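PDB 3ISA: putative enoyl-CoA hydratase/isomerase from Bordetella parapertussis, which probably acts on acyl-CoA thioesters as a hydratase or isomerase of the crotonase superfamily, its exact substrate being unestablished. Local coordinates for residues R164-D169 against I174-D179; R145-I150 against S158-A163; L9-R14 against W18-S23; E37-G42 against E88-R93. One frame throughout, in Å; residues are numbered along the deposited sequence.

Contact 1: residues R164-D169 against I174-D179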
loop_
_atom_site.group_PDB
_atom_site.type_symbol
_atom_site.label_atom_id
_atom_site.label_comp_id
_atom_site.label_asym_id
_atom_site.label_seq_id
_atom_site.Cartn_x
_atom_site.Cartn_y
_atom_site.Cartn_z
ATOM N N ARG D 164 -10.994 9.947 -28.005
ATOM C CA ARG D 164 -12.043 9.745 -29.000
ATOM C C ARG D 164 -13.457 9.665 -28.417
ATOM O O ARG D 164 -13.641 9.319 -27.250
ATOM C CB ARG D 164 -11.755 8.482 -29.836
ATOM C CG ARG D 164 -11.722 7.166 -29.055
ATOM C CD ARG D 164 -11.788 5.993 -30.013
ATOM N NE ARG D 164 -11.731 4.688 -29.349
ATOM C CZ ARG D 164 -12.792 3.984 -28.949
ATOM N NH1 ARG D 164 -14.029 4.452 -29.103
ATOM N NH2 ARG D 164 -12.609 2.803 -28.377
ATOM N N ALA D 165 -14.449 9.966 -29.250
ATOM C CA ALA D 165 -15.839 9.817 -28.858
ATOM C C ALA D 165 -16.278 8.347 -28.795
ATOM O O ALA D 165 -15.690 7.490 -29.460
ATOM C CB ALA D 165 -16.738 10.609 -29.790
ATOM N N PHE D 166 -17.290 8.069 -27.968
ATOM C CA PHE D 166 -18.014 6.791 -27.970
ATOM C C PHE D 166 -19.510 6.983 -27.728
ATOM O O PHE D 166 -19.927 7.891 -26.998
ATOM C CB PHE D 166 -17.410 5.759 -27.001
ATOM C CG PHE D 166 -17.390 6.188 -25.546
ATOM C CD1 PHE D 166 -18.320 5.667 -24.638
ATOM C CD2 PHE D 166 -16.414 7.064 -25.074
ATOM C CE1 PHE D 166 -18.300 6.042 -23.288
ATOM C CE2 PHE D 166 -16.386 7.449 -23.726
ATOM C CZ PHE D 166 -17.328 6.927 -22.835
ATOM N N ASP D 167 -20.311 6.127 -28.360
ATOM C CA ASP D 167 -21.764 6.241 -28.316
ATOM C C ASP D 167 -22.397 5.353 -27.252
ATOM O O ASP D 167 -21.702 4.587 -26.573
ATOM C CB ASP D 167 -22.381 5.981 -29.710
ATOM C CG ASP D 167 -22.419 4.485 -30.104
ATOM O OD1 ASP D 167 -21.716 3.641 -29.506
ATOM O OD2 ASP D 167 -23.170 4.153 -31.048
ATOM N N ALA D 168 -23.719 5.458 -27.129
ATOM C CA ALA D 168 -24.504 4.687 -26.167
ATOM C C ALA D 168 -24.296 3.166 -26.243
ATOM O O ALA D 168 -24.159 2.515 -25.200
ATOM C CB ALA D 168 -25.970 5.033 -26.305
ATOM N N ASP D 169 -24.254 2.614 -27.466
ATOM C CA ASP D 169 -24.026 1.174 -27.666
ATOM C C ASP D 169 -22.679 0.734 -27.133
ATOM O O ASP D 169 -22.607 -0.240 -26.385
ATOM C CB ASP D 169 -24.138 0.782 -29.146
ATOM C CG ASP D 169 -25.566 0.801 -29.649
ATOM O OD1 ASP D 169 -26.498 0.568 -28.845
ATOM O OD2 ASP D 169 -25.753 1.042 -30.862
ATOM N N ILE D 174 -19.032 -1.747 -22.886
ATOM C CA ILE D 174 -17.882 -1.650 -21.992
ATOM C C ILE D 174 -18.254 -1.486 -20.505
ATOM O O ILE D 174 -17.366 -1.417 -19.644
ATOM C CB ILE D 174 -16.906 -0.542 -22.468
ATOM C CG1 ILE D 174 -17.533 0.847 -22.285
ATOM C CG2 ILE D 174 -16.514 -0.784 -23.933
ATOM C CD1 ILE D 174 -16.683 2.002 -22.817
ATOM N N GLY D 175 -19.556 -1.435 -20.209
ATOM C CA GLY D 175 -20.043 -1.330 -18.831
ATOM C C GLY D 175 -20.024 0.086 -18.268
ATOM O O GLY D 175 -20.150 0.279 -17.053
ATOM N N PHE D 176 -19.886 1.074 -19.152
ATOM C CA PHE D 176 -19.942 2.479 -18.751
ATOM C C PHE D 176 -21.376 2.904 -18.384
ATOM O O PHE D 176 -21.570 3.777 -17.541
ATOM C CB PHE D 176 -19.312 3.394 -19.817
ATOM C CG PHE D 176 -19.084 4.815 -19.343
ATOM C CD1 PHE D 176 -18.270 5.076 -18.239
ATOM C CD2 PHE D 176 -19.678 5.882 -19.995
ATOM C CE1 PHE D 176 -18.068 6.392 -17.792
ATOM C CE2 PHE D 176 -19.489 7.201 -19.555
ATOM C CZ PHE D 176 -18.682 7.456 -18.450
ATOM N N VAL D 177 -22.380 2.298 -19.023
ATOM C CA VAL D 177 -23.781 2.506 -18.611
ATOM C C VAL D 177 -24.424 1.167 -18.247
ATOM O O VAL D 177 -24.041 0.123 -18.791
ATOM C CB VAL D 177 -24.642 3.302 -19.657
ATOM C CG1 VAL D 177 -24.093 4.717 -19.857
ATOM C CG2 VAL D 177 -24.735 2.583 -20.991
ATOM N N ARG D 178 -25.361 1.200 -17.298
ATOM C CA ARG D 178 -26.131 0.016 -16.899
ATOM C C ARG D 178 -26.977 -0.437 -18.066
ATOM O O ARG D 178 -27.052 -1.626 -18.377
ATOM C CB ARG D 178 -27.075 0.348 -15.746
ATOM C CG ARG D 178 -26.515 0.074 -14.395
ATOM C CD ARG D 178 -27.338 0.763 -13.315
ATOM N NE ARG D 178 -28.391 -0.090 -12.755
ATOM C CZ ARG D 178 -28.222 -0.925 -11.729
ATOM N NH1 ARG D 178 -29.244 -1.651 -11.285
ATOM N NH2 ARG D 178 -27.034 -1.039 -11.148
ATOM N N ASP D 179 -27.608 0.540 -18.704
ATOM C CA ASP D 179 -28.481 0.299 -19.826
ATOM C C ASP D 179 -28.786 1.612 -20.501
ATOM O O ASP D 179 -28.499 2.695 -19.969
ATOM C CB ASP D 179 -29.787 -0.370 -19.378
ATOM C CG ASP D 179 -30.261 -1.428 -20.365
ATOM O OD1 ASP D 179 -30.404 -1.113 -21.572
ATOM O OD2 ASP D 179 -30.473 -2.580 -19.929
#
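Phe166 drives the edge of its ring against the face of Phe176 in an offset edge-to-face (T-shaped) pair, with ring centroids 5.5 Å apart and planes at 72°. The rim atoms CE1 and CZ of Phe166 do the touching, and CE1 of Phe166 comes to 3.6 Å from CD2 of Phe176. Two phenylalanines suit this buried spot because C-H bonds at one ring's edge can point at the pi cloud of the other. With CG of Phe166 lodged between its own N and carbonyl carbon (chi1 60°), the ring swings toward 174-179. Ile174 adds an aliphatic neighbour, its CD1 lying 4.4 Å from Phe166 CE1. Gly175, between the two apolar residues, adopts positive phi in a Schellman motif that ends helix 168-173, a conformation glycine takes readily. That helix opens at Asp167, whose carboxylate caps the N of Glu170, and on its first turn the carbonyl O of Ala168 meets CG2 of Val177 at 4.2 Å. The contact therefore closes a strand-helix-loop unit upon itself. Phe131 also meets both rings, Ile159 of helix 153-161 touches Phe166 and Ile174, and helices 112-119 and 144-151 pack on Phe176, while Val177 leads toward strand 179-180.

Contact 2: residues R145-I150 against S158-A163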
loop_
_atom_site.group_PDB
_atom_site.type_symbol
_atom_site.label_atom_id
_atom_site.label_comp_id
_atom_site.label_asym_id
_atom_site.label_seq_id
_atom_site.Cartn_x
_atom_site.Cartn_y
_atom_site.Cartn_z
ATOM N N ARG D 145 -8.230 7.447 -13.779
ATOM C CA ARG D 145 -8.252 6.186 -13.041
ATOM C C ARG D 145 -9.663 5.708 -12.740
ATOM O O ARG D 145 -9.916 4.498 -12.762
ATOM C CB ARG D 145 -7.483 6.314 -11.728
ATOM C CG ARG D 145 -5.974 6.463 -11.922
ATOM C CD ARG D 145 -5.271 6.193 -10.606
ATOM N NE ARG D 145 -3.827 6.441 -10.687
ATOM C CZ ARG D 145 -3.250 7.630 -10.561
ATOM N NH1 ARG D 145 -3.994 8.736 -10.371
ATOM N NH2 ARG D 145 -1.923 7.711 -10.644
ATOM N N ARG D 146 -10.573 6.647 -12.460
ATOM C CA ARG D 146 -11.988 6.283 -12.250
ATOM C C ARG D 146 -12.596 5.690 -13.501
ATOM O O ARG D 146 -13.340 4.693 -13.424
ATOM C CB ARG D 146 -12.830 7.457 -11.729
ATOM C CG ARG D 146 -12.596 7.751 -10.218
ATOM C CD ARG D 146 -13.559 8.847 -9.646
ATOM N NE ARG D 146 -13.476 10.073 -10.443
ATOM C CZ ARG D 146 -12.606 11.066 -10.248
ATOM N NH1 ARG D 146 -11.749 11.054 -9.227
ATOM N NH2 ARG D 146 -12.621 12.102 -11.068
ATOM N N PHE D 147 -12.278 6.269 -14.653
ATOM C CA PHE D 147 -12.775 5.695 -15.896
ATOM C C PHE D 147 -12.173 4.301 -16.133
ATOM O O PHE D 147 -12.898 3.366 -16.477
ATOM C CB PHE D 147 -12.549 6.642 -17.066
ATOM C CG PHE D 147 -13.148 6.163 -18.365
ATOM C CD1 PHE D 147 -14.530 6.084 -18.524
ATOM C CD2 PHE D 147 -12.319 5.811 -19.434
ATOM C CE1 PHE D 147 -15.080 5.642 -19.734
ATOM C CE2 PHE D 147 -12.849 5.385 -20.639
ATOM C CZ PHE D 147 -14.227 5.297 -20.792
ATOM N N ARG D 148 -10.875 4.157 -15.856
ATOM C CA ARG D 148 -10.192 2.865 -15.889
ATOM C C ARG D 148 -10.866 1.789 -15.012
ATOM O O ARG D 148 -11.098 0.670 -15.472
ATOM C CB ARG D 148 -8.725 3.033 -15.486
ATOM C CG ARG D 148 -7.942 1.716 -15.420
ATOM C CD ARG D 148 -6.773 1.888 -14.489
ATOM N NE ARG D 148 -7.196 2.069 -13.102
ATOM C CZ ARG D 148 -6.369 2.426 -12.124
ATOM N NH1 ARG D 148 -5.078 2.641 -12.388
ATOM N NH2 ARG D 148 -6.824 2.562 -10.883
ATOM N N ASP D 149 -11.211 2.157 -13.779
ATOM C CA ASP D 149 -11.835 1.258 -12.802
ATOM C C ASP D 149 -13.168 0.699 -13.286
ATOM O O ASP D 149 -13.523 -0.430 -12.945
ATOM C CB ASP D 149 -12.019 1.968 -11.464
ATOM C CG ASP D 149 -10.705 2.165 -10.713
ATOM O OD1 ASP D 149 -9.645 1.670 -11.150
ATOM O OD2 ASP D 149 -10.732 2.799 -9.652
ATOM N N ILE D 150 -13.872 1.493 -14.092
ATOM C CA ILE D 150 -15.159 1.096 -14.655
ATOM C C ILE D 150 -14.987 0.153 -15.863
ATOM O O ILE D 150 -15.541 -0.948 -15.866
ATOM C CB ILE D 150 -15.989 2.327 -15.062
ATOM C CG1 ILE D 150 -16.382 3.155 -13.828
ATOM C CG2 ILE D 150 -17.240 1.928 -15.911
ATOM C CD1 ILE D 150 -16.841 4.602 -14.177
ATOM N N SER D 158 -7.685 2.644 -24.981
ATOM C CA SER D 158 -8.297 2.789 -26.307
ATOM C C SER D 158 -9.029 4.125 -26.435
ATOM O O SER D 158 -8.802 4.891 -27.380
ATOM C CB SER D 158 -9.266 1.637 -26.574
ATOM O OG SER D 158 -9.880 1.760 -27.849
ATOM N N ILE D 159 -9.888 4.421 -25.463
ATOM C CA ILE D 159 -10.700 5.630 -25.527
ATOM C C ILE D 159 -9.944 6.910 -25.167
ATOM O O ILE D 159 -10.009 7.899 -25.903
ATOM C CB ILE D 159 -12.005 5.468 -24.705
ATOM C CG1 ILE D 159 -12.867 4.364 -25.336
ATOM C CG2 ILE D 159 -12.760 6.798 -24.588
ATOM C CD1 ILE D 159 -13.914 3.779 -24.382
ATOM N N LEU D 160 -9.243 6.901 -24.039
ATOM C CA LEU D 160 -8.557 8.114 -23.600
ATOM C C LEU D 160 -7.311 8.410 -24.433
ATOM O O LEU D 160 -7.053 9.569 -24.764
ATOM C CB LEU D 160 -8.214 8.039 -22.109
ATOM C CG LEU D 160 -9.413 7.764 -21.183
ATOM C CD1 LEU D 160 -8.925 7.625 -19.746
ATOM C CD2 LEU D 160 -10.518 8.826 -21.321
ATOM N N GLY D 161 -6.571 7.357 -24.780
ATOM C CA GLY D 161 -5.317 7.455 -25.559
ATOM C C GLY D 161 -5.410 8.162 -26.901
ATOM O O GLY D 161 -4.437 8.785 -27.345
ATOM N N SER D 162 -6.570 8.050 -27.540
ATOM C CA SER D 162 -6.857 8.703 -28.812
ATOM C C SER D 162 -7.873 9.821 -28.628
ATOM O O SER D 162 -8.367 10.393 -29.620
ATOM C CB SER D 162 -7.392 7.684 -29.816
ATOM O OG SER D 162 -6.377 6.766 -30.190
ATOM N N ALA D 163 -8.200 10.092 -27.357
ATOM C CA ALA D 163 -9.168 11.113 -26.931
ATOM C C ALA D 163 -10.406 11.125 -27.805
ATOM O O ALA D 163 -10.799 12.174 -28.300
ATOM C CB ALA D 163 -8.507 12.491 -26.909
#
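Ile159 and Leu160 receive the ring of Phe147 where the consecutive helices 144-151 and 153-161 of the crotonase-like fold pack together. Taken along 158-163, Ile159 comes first, crossing Phe147 at about a right angle and placing CD1 in the plane of the ring at its edge, 3.9 Å from Phe147 CZ. Its beta-branch fills the flank of the same ring, as CB and CG2 both lie 4.2 Å from Phe147 CE2. Leu160 slides past Phe147 in the opposite direction; CG, CD1 and CD2 of Leu160 all converge on Phe147 CD2, with CD1 at 3.9 Å. Branched aliphatic residues suit this buried place, since their methyls pack against an aromatic ring without leaving polar atoms to satisfy. The helix then stops at Ala163, the positive-phi residue of a Schellman motif, in which Ala163 N bonds to Leu160 O and Arg164 N to Ile159 O. Phe147 reaches across because its CG stands anti to the backbone N (chi1 -175°), and its ring also meets Phe176 edge-to-face. Away from this apolar patch, Arg148 grips its neighbour side-on, NE and NH2 both bonding Asp149 OD1, with NH2 at 3.0 Å from that oxygen.

Contact 3: residues L9-R14 against W18-S23; sequences LAIERR and WTFTLS
Ala10 and Thr21 form one of two hydrogen-bonded pairs in the antiparallel beta hairpin of strands 9-13 and 17-22, at the margin of the six-stranded sheet. Ala10 N donates a hydrogen bond to Thr21 O, and Thr21 N donates one to Ala10 O at 2.9 Å. Glu12 and Thr19 repeat the exchange, with Thr19 N 2.8 Å from Glu12 O. Thr21 O has a second donor, Ser23 OG, which comes from well above the carbonyl plane, so two donors grip this oxygen; a short serine suits this turn back to its own strand. Water 1 joins Thr19 OG1 to Glu12 O, the latter bond weak. Water 2 accepts from Trp18 NE1 and donates to Arg14 O, satisfying the indole nitrogen at the hairpin's end. Arg14 NH1 bonds Arg13 O, while its NE forms only a charge contact with Glu12 OE2, which lies over the guanidinium face. On the face that carries Arg13 and Trp18, Leu9, Phe20 and Trp18 pack on helix 33-48, and Ile11 lies beside Phe20, with Ile11 CG1 3.9 Å from Phe20 CD1. Arginine serves well at position 13, since its long, extended chain can cover the Trp18 indole; guanidinium and ring planes stand 81° apart, with Arg13 NE nearest the face. Arg13 CZ makes a cation-pi contact 4.5 Å from the six-membered ring's centroid, and Arg13 CG a CH-pi contact 3.6 Å from the five-membered ring's.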
loop_
_atom_site.group_PDB
_atom_site.type_symbol
_atom_site.label_atom_id
_atom_site.label_comp_id
_atom_site.label_asym_id
_atom_site.label_seq_id
_atom_site.Cartn_x
_atom_site.Cartn_y
_atom_site.Cartn_z
ATOM N N LEU D 9 -27.822 25.748 -11.078
ATOM C CA LEU D 9 -28.121 24.424 -10.533
ATOM C C LEU D 9 -29.481 24.413 -9.832
ATOM O O LEU D 9 -29.667 25.107 -8.821
ATOM C CB LEU D 9 -27.037 24.003 -9.525
ATOM C CG LEU D 9 -27.284 22.620 -8.912
ATOM C CD1 LEU D 9 -27.154 21.540 -9.976
ATOM C CD2 LEU D 9 -26.353 22.362 -7.714
ATOM N N ALA D 10 -30.412 23.609 -10.338
ATOM C CA ALA D 10 -31.702 23.446 -9.665
ATOM C C ALA D 10 -31.610 22.227 -8.783
ATOM O O ALA D 10 -31.087 21.188 -9.209
ATOM C CB ALA D 10 -32.829 23.272 -10.665
ATOM N N ILE D 11 -32.104 22.342 -7.554
ATOM C CA ILE D 11 -32.135 21.194 -6.647
ATOM C C ILE D 11 -33.574 20.902 -6.187
ATOM O O ILE D 11 -34.225 21.754 -5.585
ATOM C CB ILE D 11 -31.179 21.336 -5.429
ATOM C CG1 ILE D 11 -29.757 21.755 -5.861
ATOM C CG2 ILE D 11 -31.168 20.011 -4.605
ATOM C CD1 ILE D 11 -28.839 22.220 -4.681
ATOM N N GLU D 12 -34.064 19.714 -6.519
ATOM C CA GLU D 12 -35.342 19.229 -6.017
ATOM C C GLU D 12 -35.070 18.316 -4.825
ATOM O O GLU D 12 -34.337 17.334 -4.943
ATOM C CB GLU D 12 -36.101 18.466 -7.107
ATOM C CG GLU D 12 -37.380 17.785 -6.616
ATOM C CD GLU D 12 -37.890 16.679 -7.554
ATOM O OE1 GLU D 12 -37.688 16.767 -8.785
ATOM O OE2 GLU D 12 -38.504 15.717 -7.051
ATOM N N ARG D 13 -35.661 18.638 -3.685
ATOM C CA ARG D 13 -35.466 17.856 -2.487
ATOM C C ARG D 13 -36.716 17.060 -2.122
ATOM O O ARG D 13 -37.798 17.625 -1.938
ATOM C CB ARG D 13 -35.068 18.758 -1.321
ATOM C CG ARG D 13 -33.847 19.612 -1.622
ATOM C CD ARG D 13 -33.485 20.477 -0.444
ATOM N NE ARG D 13 -32.186 21.127 -0.617
ATOM C CZ ARG D 13 -31.989 22.254 -1.297
ATOM N NH1 ARG D 13 -33.002 22.870 -1.889
ATOM N NH2 ARG D 13 -30.766 22.770 -1.387
ATOM N N ARG D 14 -36.544 15.747 -2.011
ATOM C CA ARG D 14 -37.582 14.825 -1.513
ATOM C C ARG D 14 -36.975 13.936 -0.406
ATOM O O ARG D 14 -35.746 13.865 -0.298
ATOM C CB ARG D 14 -38.127 13.967 -2.668
ATOM C CG ARG D 14 -38.824 14.768 -3.768
ATOM C CD ARG D 14 -40.085 15.475 -3.260
ATOM N NE ARG D 14 -40.795 16.134 -4.356
ATOM C CZ ARG D 14 -40.579 17.380 -4.765
ATOM N NH1 ARG D 14 -39.675 18.147 -4.161
ATOM N NH2 ARG D 14 -41.269 17.861 -5.788
ATOM N N TRP D 18 -32.511 13.671 -3.637
ATOM C CA TRP D 18 -32.343 15.022 -4.159
ATOM C C TRP D 18 -31.963 14.897 -5.620
ATOM O O TRP D 18 -31.122 14.063 -5.986
ATOM C CB TRP D 18 -31.234 15.793 -3.439
ATOM C CG TRP D 18 -31.575 16.281 -2.066
ATOM C CD1 TRP D 18 -32.618 15.883 -1.267
ATOM C CD2 TRP D 18 -30.837 17.250 -1.315
ATOM N NE1 TRP D 18 -32.575 16.562 -0.064
ATOM C CE2 TRP D 18 -31.491 17.405 -0.067
ATOM C CE3 TRP D 18 -29.691 18.013 -1.583
ATOM C CZ2 TRP D 18 -31.021 18.277 0.927
ATOM C CZ3 TRP D 18 -29.217 18.883 -0.589
ATOM C CH2 TRP D 18 -29.890 19.014 0.648
ATOM N N THR D 19 -32.593 15.709 -6.459
ATOM C CA THR D 19 -32.252 15.739 -7.866
ATOM C C THR D 19 -31.529 17.049 -8.185
ATOM O O THR D 19 -32.064 18.149 -7.983
ATOM C CB THR D 19 -33.510 15.559 -8.749
ATOM O OG1 THR D 19 -34.156 14.335 -8.392
ATOM C CG2 THR D 19 -33.146 15.555 -10.251
ATOM N N PHE D 20 -30.309 16.899 -8.679
ATOM C CA PHE D 20 -29.458 17.999 -9.095
ATOM C C PHE D 20 -29.553 18.151 -10.610
ATOM O O PHE D 20 -28.982 17.358 -11.362
ATOM C CB PHE D 20 -28.000 17.709 -8.720
ATOM C CG PHE D 20 -27.751 17.609 -7.235
ATOM C CD1 PHE D 20 -27.379 18.732 -6.505
ATOM C CD2 PHE D 20 -27.864 16.390 -6.579
ATOM C CE1 PHE D 20 -27.139 18.654 -5.125
ATOM C CE2 PHE D 20 -27.628 16.291 -5.193
ATOM C CZ PHE D 20 -27.255 17.434 -4.465
ATOM N N THR D 21 -30.270 19.174 -11.057
ATOM C CA THR D 21 -30.398 19.415 -12.478
ATOM C C THR D 21 -29.455 20.543 -12.889
ATOM O O THR D 21 -29.645 21.700 -12.490
ATOM C CB THR D 21 -31.874 19.731 -12.879
ATOM O OG1 THR D 21 -32.723 18.658 -12.476
ATOM C CG2 THR D 21 -31.992 19.956 -14.393
ATOM N N LEU D 22 -28.422 20.197 -13.668
ATOM C CA LEU D 22 -27.545 21.194 -14.261
ATOM C C LEU D 22 -28.402 22.012 -15.209
ATOM O O LEU D 22 -29.093 21.450 -16.058
ATOM C CB LEU D 22 -26.378 20.544 -15.011
ATOM C CG LEU D 22 -25.240 20.004 -14.121
ATOM C CD1 LEU D 22 -25.680 18.839 -13.224
ATOM C CD2 LEU D 22 -24.061 19.573 -14.987
ATOM N N SER D 23 -28.376 23.329 -15.020
ATOM C CA SER D 23 -29.372 24.204 -15.613
ATOM C C SER D 23 -28.735 25.393 -16.323
ATOM O O SER D 23 -29.025 26.559 -16.037
ATOM C CB SER D 23 -30.365 24.653 -14.539
ATOM O OG SER D 23 -31.100 23.550 -14.039
HETATM O O HOH W 1 -35.724 14.515 -6.041
HETATM O O HOH W 2 -34.569 15.500 1.859
#

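Contact 4: residues E37-G42 against E88-R93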
loop_
_atom_site.group_PDB
_atom_site.type_symbol
_atom_site.label_atom_id
_atom_site.label_comp_id
_atom_site.label_asym_id
_atom_site.label_seq_id
_atom_site.Cartn_x
_atom_site.Cartn_y
_atom_site.Cartn_z
ATOM N N GLU D 37 -19.186 25.291 -7.909
ATOM C CA GLU D 37 -19.368 25.641 -6.490
ATOM C C GLU D 37 -20.776 25.328 -5.949
ATOM O O GLU D 37 -20.919 24.890 -4.813
ATOM C CB GLU D 37 -18.979 27.092 -6.197
ATOM C CG GLU D 37 -17.490 27.411 -6.357
ATOM C CD GLU D 37 -16.544 26.468 -5.604
ATOM O OE1 GLU D 37 -16.745 26.208 -4.397
ATOM O OE2 GLU D 37 -15.567 26.010 -6.237
ATOM N N ALA D 38 -21.796 25.552 -6.774
ATOM C CA ALA D 38 -23.172 25.205 -6.444
ATOM C C ALA D 38 -23.364 23.693 -6.251
ATOM O O ALA D 38 -24.098 23.262 -5.349
ATOM C CB ALA D 38 -24.105 25.712 -7.537
ATOM N N LEU D 39 -22.715 22.904 -7.111
ATOM C CA LEU D 39 -22.745 21.454 -7.009
ATOM C C LEU D 39 -22.048 20.972 -5.740
ATOM O O LEU D 39 -22.569 20.135 -5.038
ATOM C CB LEU D 39 -22.101 20.823 -8.236
ATOM C CG LEU D 39 -23.058 20.757 -9.442
ATOM C CD1 LEU D 39 -22.262 20.705 -10.769
ATOM C CD2 LEU D 39 -24.038 19.603 -9.332
ATOM N N ILE D 40 -20.886 21.535 -5.445
ATOM C CA ILE D 40 -20.157 21.191 -4.240
ATOM C C ILE D 40 -20.988 21.492 -2.978
ATOM O O ILE D 40 -21.082 20.636 -2.096
ATOM C CB ILE D 40 -18.775 21.913 -4.203
ATOM C CG1 ILE D 40 -17.814 21.247 -5.212
ATOM C CG2 ILE D 40 -18.173 21.841 -2.828
ATOM C CD1 ILE D 40 -16.516 21.987 -5.469
ATOM N N ASP D 41 -21.568 22.700 -2.915
ATOM C CA ASP D 41 -22.448 23.084 -1.814
ATOM C C ASP D 41 -23.641 22.134 -1.653
ATOM O O ASP D 41 -23.927 21.676 -0.535
ATOM C CB ASP D 41 -22.907 24.534 -1.998
ATOM C CG ASP D 41 -21.787 25.543 -1.739
ATOM O OD1 ASP D 41 -20.712 25.144 -1.225
ATOM O OD2 ASP D 41 -21.975 26.739 -2.040
ATOM N N GLY D 42 -24.315 21.824 -2.771
ATOM C CA GLY D 42 -25.469 20.926 -2.773
ATOM C C GLY D 42 -25.133 19.510 -2.323
ATOM O O GLY D 42 -25.852 18.926 -1.505
ATOM N N GLU D 88 -12.269 18.428 -9.756
ATOM C CA GLU D 88 -11.827 17.122 -9.218
ATOM C C GLU D 88 -12.283 16.906 -7.769
ATOM O O GLU D 88 -12.649 15.793 -7.403
ATOM C CB GLU D 88 -10.309 16.935 -9.359
ATOM C CG GLU D 88 -9.728 15.584 -8.825
ATOM C CD GLU D 88 -10.302 14.315 -9.508
ATOM O OE1 GLU D 88 -11.072 14.410 -10.488
ATOM O OE2 GLU D 88 -9.979 13.200 -9.048
ATOM N N MET D 89 -12.285 17.970 -6.959
ATOM C CA MET D 89 -12.771 17.867 -5.595
ATOM C C MET D 89 -14.274 17.477 -5.589
ATOM O O MET D 89 -14.696 16.599 -4.830
ATOM C CB MET D 89 -12.451 19.135 -4.789
ATOM C CG MET D 89 -10.926 19.292 -4.462
ATOM S SD MET D 89 -10.453 20.856 -3.644
ATOM C CE MET D 89 -10.988 20.504 -1.989
ATOM N N LEU D 90 -15.044 18.086 -6.486
ATOM C CA LEU D 90 -16.443 17.736 -6.678
ATOM C C LEU D 90 -16.614 16.267 -7.094
ATOM O O LEU D 90 -17.433 15.546 -6.500
ATOM C CB LEU D 90 -17.098 18.652 -7.720
ATOM C CG LEU D 90 -18.519 18.231 -8.143
ATOM C CD1 LEU D 90 -19.542 18.264 -6.972
ATOM C CD2 LEU D 90 -19.004 19.039 -9.358
ATOM N N LEU D 91 -15.835 15.829 -8.080
ATOM C CA LEU D 91 -15.940 14.452 -8.592
ATOM C C LEU D 91 -15.647 13.424 -7.484
ATOM O O LEU D 91 -16.316 12.399 -7.363
ATOM C CB LEU D 91 -15.005 14.269 -9.799
ATOM C CG LEU D 91 -15.301 15.177 -10.993
ATOM C CD1 LEU D 91 -14.236 15.018 -12.072
ATOM C CD2 LEU D 91 -16.703 14.891 -11.531
ATOM N N GLN D 92 -14.663 13.737 -6.647
ATOM C CA GLN D 92 -14.311 12.849 -5.556
ATOM C C GLN D 92 -15.416 12.781 -4.491
ATOM O O GLN D 92 -15.680 11.709 -3.934
ATOM C CB GLN D 92 -12.945 13.254 -4.979
ATOM C CG GLN D 92 -11.806 12.953 -5.981
ATOM C CD GLN D 92 -10.424 13.196 -5.409
ATOM O OE1 GLN D 92 -10.261 13.447 -4.204
ATOM N NE2 GLN D 92 -9.413 13.103 -6.267
ATOM N N ARG D 93 -16.068 13.914 -4.223
ATOM C CA ARG D 93 -17.193 13.963 -3.293
ATOM C C ARG D 93 -18.362 13.120 -3.804
ATOM O O ARG D 93 -18.956 12.367 -3.045
ATOM C CB ARG D 93 -17.659 15.405 -3.099
ATOM C CG ARG D 93 -16.903 16.152 -2.024
ATOM C CD ARG D 93 -16.866 17.604 -2.401
ATOM N NE ARG D 93 -17.004 18.520 -1.273
ATOM C CZ ARG D 93 -15.991 19.124 -0.670
ATOM N NH1 ARG D 93 -16.231 19.965 0.320
ATOM N NH2 ARG D 93 -14.742 18.896 -1.054
#
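Leu90 packs between Leu39 and Ile40 where two roughly parallel helices, 33-48 and 77-95, meet in the crotonase-like fold. Their local axes approach to 9.8 Å and cross at 30°. The contact is chiefly apolar. Both methyls of Leu90 lie against Leu39 CB, CD2 being the nearer at 3.7 Å, while Leu90 CB meets Ile40 CG1 at the same 3.7 Å. Leu90 owes this reach to its CG, set anti to the backbone N (chi1 172°), which sends the fork toward the opposing helix. Leucine and isoleucine suit the buried seam because their branched chains mesh closely and need no polar partner.

A second kind of contact combines apolar and charged groups. Ile40 CG2 rests over one face of the Arg93 guanidinium, 3.8 Å from Arg93 NE. That flat face tolerates a methyl group, leaving the N-H groups at its rim for polar partners; NE forms a salt bridge with Asp44, which helps fix the bent chain of Arg93 against helix 33-48.

Polar pairing continues on helix 77-95 at Glu88 and Gln92, one turn apart. Glu88 OE2 also takes a salt bridge from Arg146, and Gln92 OE1 bonds Arg226 of a neighbouring subunit, linking this helix to the assembly. Within the pair, Gln92 NE2 donates to Glu88 OE2 over 2.8 Å, on its anti side and tilted 27° from the carboxylate plane.

Overall arrangement
Along the chain the order is contact 3, contact 4, contact 2, contact 1, and each closes before the next opens; contact 4 alone spans a long stretch of chain, with 45 residues between its segments. Contacts 3 and 4, with centres about 14 Å apart, share the join of the hairpin to helix 33-48, where Trp18 and Phe20 also pack on the backbone of Gly42. Contacts 1 and 2, with centres about 12 Å apart, form a second cluster, in which Gly175 packs on Ile150. Contact 4 lies across the chain's centre from contacts 1 and 2, yet Arg146 touches Glu88, Leu91 and Gln92, joining helices 77-95 and 144-151, which are far apart in sequence.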